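Local atomic coordinates of hypothetical protein AGR_L_1239 (Agrobacterium tumefaciens str. C58, PDB entry 1VQS), a protein that is of unknown function but belongs to the NIPSNAP family and adopts a ferredoxin-like fold of the dimeric alpha-beta barrel type. Residues Glu37-Gln42 / Val50-Ser55. Residues are numbered along the deposited sequence; the frame is centred on the assembly and turned at random.
Sequences EGIEIQ and VGYFFS
Where helix 27-46 lies over the antiparallel sheet of this ferredoxin-like fold, Ile-39 and Gln-42 reach down to Tyr-52 of strand 48-55. The backbones stay well apart, 10.2 Å between the CA atoms of Ile-39 and Tyr-52, and the gap is spanned by side chains. CD1 of Ile-39 comes to 3.9 Å from CE2 of Tyr-52 and 4.1 Å from its CD2, an oblique approach to that side of the ring. The two side chains run past one another in opposite senses. Gln-42, fully extended from its backbone N through CD (chi1 -168°, chi2 175°), brings OE1 to the ring edge near CE2. A water in the plane of the tyrosine ring completes the polar link: it donates to Gln-42 OE1 at 2.7 Å and lies 2.6 Å from Tyr-52 OH. That hydroxyl also bonds to Tyr-30 OH, so it has two polar partners within a buried setting. His-65 stacks on the Tyr-52 ring, while Phe-112 of a second subunit meets it edge-to-face and also packs on Ile-39. Residues 53-55 pair with a strand of that subunit, continuing the sheet across the interface, as in dimeric alpha-beta barrel proteins.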
loop_
_atom_site.group_PDB
_atom_site.type_symbol
_atom_site.label_atom_id
_atom_site.label_comp_id
_atom_site.label_asym_id
_atom_site.label_seq_id
_atom_site.Cartn_x
_atom_site.Cartn_y
_atom_site.Cartn_z
ATOM N N GLU B 37 17.065 14.182 25.508
ATOM C CA GLU B 37 16.355 13.543 26.621
ATOM C C GLU B 37 16.128 12.047 26.492
ATOM O O GLU B 37 15.804 11.423 27.490
ATOM C CB GLU B 37 15.000 14.254 26.850
ATOM C CG GLU B 37 15.135 15.778 27.042
ATOM C CD GLU B 37 13.819 16.501 27.374
ATOM O OE1 GLU B 37 13.115 16.056 28.297
ATOM O OE2 GLU B 37 13.501 17.531 26.723
ATOM N N GLY B 38 16.285 11.464 25.293
ATOM C CA GLY B 38 15.920 10.063 25.088
ATOM C C GLY B 38 16.988 9.057 24.684
ATOM O O GLY B 38 16.976 7.911 25.125
ATOM N N ILE B 39 17.904 9.443 23.803
ATOM C CA ILE B 39 18.750 8.428 23.174
ATOM C C ILE B 39 19.725 7.764 24.145
ATOM O O ILE B 39 19.979 6.574 24.043
ATOM C CB ILE B 39 19.468 9.006 21.921
ATOM C CG1 ILE B 39 20.035 7.877 21.059
ATOM C CG2 ILE B 39 20.533 9.975 22.312
ATOM C CD1 ILE B 39 19.008 6.978 20.458
ATOM N N GLU B 40 20.264 8.491 25.110
ATOM C CA GLU B 40 21.157 7.828 26.073
ATOM C C GLU B 40 20.448 6.780 26.935
ATOM O O GLU B 40 20.980 5.674 27.172
ATOM C CB GLU B 40 21.925 8.854 26.921
ATOM C CG GLU B 40 23.005 9.560 26.109
ATOM C CD GLU B 40 24.024 8.580 25.464
ATOM O OE1 GLU B 40 24.669 7.776 26.205
ATOM O OE2 GLU B 40 24.167 8.611 24.222
ATOM N N ILE B 41 19.242 7.107 27.386
ATOM C CA ILE B 41 18.441 6.117 28.094
ATOM C C ILE B 41 18.130 4.919 27.200
ATOM O O ILE B 41 18.287 3.774 27.609
ATOM C CB ILE B 41 17.148 6.761 28.655
ATOM C CG1 ILE B 41 17.480 7.770 29.774
ATOM C CG2 ILE B 41 16.183 5.698 29.147
ATOM C CD1 ILE B 41 16.379 8.798 30.051
ATOM N N GLN B 42 17.728 5.176 25.954
ATOM C CA GLN B 42 17.353 4.096 25.046
ATOM C C GLN B 42 18.561 3.176 24.800
ATOM O O GLN B 42 18.459 1.965 24.922
ATOM C CB GLN B 42 16.848 4.656 23.724
ATOM C CG GLN B 42 16.198 3.628 22.862
ATOM C CD GLN B 42 15.605 4.238 21.624
ATOM O OE1 GLN B 42 16.118 5.245 21.134
ATOM N NE2 GLN B 42 14.554 3.595 21.069
ATOM N N VAL B 50 23.140 1.132 15.705
ATOM C CA VAL B 50 23.894 1.028 14.453
ATOM C C VAL B 50 23.824 2.330 13.657
ATOM O O VAL B 50 24.840 2.852 13.195
ATOM C CB VAL B 50 23.355 -0.149 13.623
ATOM C CG1 VAL B 50 23.966 -0.157 12.252
ATOM C CG2 VAL B 50 23.650 -1.476 14.323
ATOM N N GLY B 51 22.625 2.855 13.517
ATOM C CA GLY B 51 22.455 4.083 12.768
ATOM C C GLY B 51 21.107 4.705 13.070
ATOM O O GLY B 51 20.192 4.021 13.521
ATOM N N TYR B 52 21.000 6.011 12.858
ATOM C CA TYR B 52 19.784 6.734 13.180
ATOM C C TYR B 52 19.640 7.837 12.141
ATOM O O TYR B 52 20.450 8.754 12.102
ATOM C CB TYR B 52 19.884 7.303 14.592
ATOM C CG TYR B 52 18.536 7.464 15.306
ATOM C CD1 TYR B 52 17.587 8.379 14.867
ATOM C CD2 TYR B 52 18.250 6.735 16.460
ATOM C CE1 TYR B 52 16.352 8.529 15.529
ATOM C CE2 TYR B 52 17.021 6.880 17.126
ATOM C CZ TYR B 52 16.077 7.783 16.653
ATOM O OH TYR B 52 14.847 7.965 17.306
ATOM N N PHE B 53 18.591 7.760 11.316
ATOM C CA PHE B 53 18.476 8.566 10.098
ATOM C C PHE B 53 17.117 9.234 9.994
ATOM O O PHE B 53 16.136 8.770 10.549
ATOM C CB PHE B 53 18.662 7.694 8.848
ATOM C CG PHE B 53 19.868 6.789 8.916
ATOM C CD1 PHE B 53 21.122 7.295 8.697
ATOM C CD2 PHE B 53 19.757 5.444 9.215
ATOM C CE1 PHE B 53 22.248 6.486 8.755
ATOM C CE2 PHE B 53 20.915 4.625 9.284
ATOM C CZ PHE B 53 22.139 5.158 9.039
ATOM N N PHE B 54 17.103 10.315 9.233
ATOM C CA PHE B 54 15.867 11.005 8.888
ATOM C C PHE B 54 15.813 11.263 7.391
ATOM O O PHE B 54 16.826 11.285 6.710
ATOM C CB PHE B 54 15.679 12.308 9.676
ATOM C CG PHE B 54 16.724 13.333 9.448
ATOM C CD1 PHE B 54 17.923 13.301 10.151
ATOM C CD2 PHE B 54 16.506 14.365 8.556
ATOM C CE1 PHE B 54 18.866 14.277 9.954
ATOM C CE2 PHE B 54 17.454 15.340 8.341
ATOM C CZ PHE B 54 18.635 15.291 9.035
ATOM N N SER B 55 14.603 11.347 6.841
ATOM C CA SER B 55 14.486 11.309 5.390
ATOM C C SER B 55 14.796 12.646 4.696
ATOM O O SER B 55 14.522 13.716 5.226
ATOM C CB SER B 55 13.135 10.713 4.950
ATOM O OG SER B 55 12.015 11.284 5.587
HETATM O O HOH W 1 14.485 6.770 19.631
#